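Local coordinates for enoyl-CoA hydratase (Thermus thermophilus, PDB 1WZ8), which probably catalyses the reversible addition of water across the double bond of enoyl-CoA thioesters, as a hexameric member of the crotonase family, at residues V131-R136 against A189-K194. Sequence-based numbering, arbitrary orientation.
Sequences VGKGTR and AVEDEK
Val131 and Gly132 pair in parallel with Ala189 and Val190 where strand 128-132 meets 188-190, an outermost strand of the chain's six-stranded crotonase sheet, and a turn at the end of strand 128-132 is held by Asp192 of the other segment. Val190 N donates to Val131 O at 2.9 Å, in the carbonyl plane, and Val190 O receives Lys133 N at 2.8 Å, the donor tilted from the Val190 carbonyl plane. Val131 CG2 rests on Ala189 CB (3.9 Å), while Val190 turns away to pack on helix 195-207.

Where strand 128-132 ends, Gly132-Thr135 forms a type I turn, within which Thr135 OG1 accepts the Gly132 N-H. Asp192 reaches this turn with CG anti to its carbonyl carbon (chi1 -63°), and OD2 takes the Gly134 N-H through its syn lone pair at 2.9 Å, nearly straight at 167°. Lys133 runs extended over the Val190 carbonyl, CG 3.4 Å from Val190 O, then bends at chi4 (-54°), which brings NZ back to Ala189 O in a weak bond, with a water also bridging the two atoms. Its CE lies 3.4 Å from Glu191 OE2, but the charged atoms stay apart. The junction therefore rests mainly on backbone amides and one carboxylate oxygen, with lysine-glutamate attraction probably a modest addition.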
loop_
_atom_site.group_PDB
_atom_site.type_symbol
_atom_site.label_atom_id
_atom_site.label_comp_id
_atom_site.label_asym_id
_atom_site.label_seq_id
_atom_site.Cartn_x
_atom_site.Cartn_y
_atom_site.Cartn_z
ATOM N N VAL A 131 5.348 28.646 13.206
ATOM C CA VAL A 131 6.672 29.197 12.958
ATOM C C VAL A 131 6.612 30.706 12.827
ATOM O O VAL A 131 5.530 31.294 12.713
ATOM C CB VAL A 131 7.302 28.635 11.656
ATOM C CG1 VAL A 131 7.324 27.120 11.700
ATOM C CG2 VAL A 131 6.529 29.128 10.431
ATOM N N GLY A 132 7.784 31.327 12.859
ATOM C CA GLY A 132 7.850 32.765 12.694
ATOM C C GLY A 132 8.040 33.018 11.212
ATOM O O GLY A 132 8.555 32.160 10.499
ATOM N N LYS A 133 7.609 34.175 10.729
ATOM C CA LYS A 133 7.772 34.490 9.317
ATOM C C LYS A 133 9.246 34.391 8.917
ATOM O O LYS A 133 9.569 34.001 7.791
ATOM C CB LYS A 133 7.254 35.895 9.027
ATOM C CG LYS A 133 5.759 36.037 9.246
ATOM C CD LYS A 133 5.252 37.399 8.811
ATOM C CE LYS A 133 3.751 37.482 8.997
ATOM N NZ LYS A 133 3.075 36.352 8.310
ATOM N N GLY A 134 10.130 34.732 9.853
ATOM C CA GLY A 134 11.557 34.694 9.581
ATOM C C GLY A 134 12.306 33.465 10.063
ATOM O O GLY A 134 13.533 33.399 9.958
ATOM N N THR A 135 11.584 32.484 10.594
ATOM C CA THR A 135 12.225 31.261 11.073
ATOM C C THR A 135 12.937 30.578 9.908
ATOM O O THR A 135 12.467 30.631 8.772
ATOM C CB THR A 135 11.180 30.281 11.662
ATOM O OG1 THR A 135 10.514 30.906 12.762
ATOM C CG2 THR A 135 11.848 28.994 12.155
ATOM N N ARG A 136 14.072 29.942 10.191
ATOM C CA ARG A 136 14.829 29.238 9.159
ATOM C C ARG A 136 14.579 27.738 9.299
ATOM O O ARG A 136 14.876 27.159 10.339
ATOM C CB ARG A 136 16.330 29.529 9.304
ATOM C CG ARG A 136 17.203 28.878 8.234
ATOM C CD ARG A 136 18.618 29.443 8.250
ATOM N NE ARG A 136 19.447 28.874 9.310
ATOM C CZ ARG A 136 20.251 27.825 9.146
ATOM N NH1 ARG A 136 20.338 27.234 7.961
ATOM N NH2 ARG A 136 20.970 27.369 10.162
ATOM N N ALA A 189 2.328 30.788 10.223
ATOM C CA ALA A 189 3.560 31.567 10.243
ATOM C C ALA A 189 3.125 32.923 10.771
ATOM O O ALA A 189 2.344 33.612 10.120
ATOM C CB ALA A 189 4.139 31.709 8.842
ATOM N N VAL A 190 3.611 33.292 11.954
ATOM C CA VAL A 190 3.256 34.570 12.576
ATOM C C VAL A 190 4.493 35.438 12.789
ATOM O O VAL A 190 5.608 35.022 12.479
ATOM C CB VAL A 190 2.589 34.343 13.946
ATOM C CG1 VAL A 190 1.316 33.517 13.780
ATOM C CG2 VAL A 190 3.565 33.632 14.883
ATOM N N GLU A 191 4.300 36.646 13.317
ATOM C CA GLU A 191 5.441 37.519 13.568
ATOM C C GLU A 191 6.352 36.755 14.516
ATOM O O GLU A 191 5.885 36.148 15.480
ATOM C CB GLU A 191 4.995 38.839 14.203
ATOM C CG GLU A 191 4.077 39.692 13.326
ATOM C CD GLU A 191 4.710 40.084 11.999
ATOM O OE1 GLU A 191 5.941 40.302 11.961
ATOM O OE2 GLU A 191 3.972 40.189 10.991
ATOM N N ASP A 192 7.649 36.772 14.235
ATOM C CA ASP A 192 8.619 36.044 15.049
ATOM C C ASP A 192 8.396 36.140 16.554
ATOM O O ASP A 192 8.513 35.147 17.273
ATOM C CB ASP A 192 10.032 36.513 14.715
ATOM C CG ASP A 192 10.415 36.233 13.272
ATOM O OD1 ASP A 192 11.535 36.614 12.883
ATOM O OD2 ASP A 192 9.606 35.634 12.533
ATOM N N GLU A 193 8.071 37.337 17.028
ATOM C CA GLU A 193 7.839 37.550 18.447
ATOM C C GLU A 193 6.586 36.884 19.008
ATOM O O GLU A 193 6.483 36.683 20.216
ATOM C CB GLU A 193 7.749 39.044 18.738
ATOM C CG GLU A 193 8.974 39.602 19.389
ATOM C CD GLU A 193 9.405 38.770 20.577
ATOM O OE1 GLU A 193 8.559 38.485 21.448
ATOM O OE2 GLU A 193 10.597 38.401 20.641
ATOM N N LYS A 194 5.644 36.559 18.128
ATOM C CA LYS A 194 4.374 35.961 18.520
ATOM C C LYS A 194 4.327 34.440 18.451
ATOM O O LYS A 194 3.295 33.842 18.763
ATOM C CB LYS A 194 3.257 36.511 17.632
ATOM C CG LYS A 194 3.084 38.021 17.668
ATOM C CD LYS A 194 2.402 38.458 18.945
ATOM C CE LYS A 194 2.120 39.950 18.937
ATOM N NZ LYS A 194 1.294 40.359 20.109
HETATM O O HOH W 1 1.001 35.768 10.202
#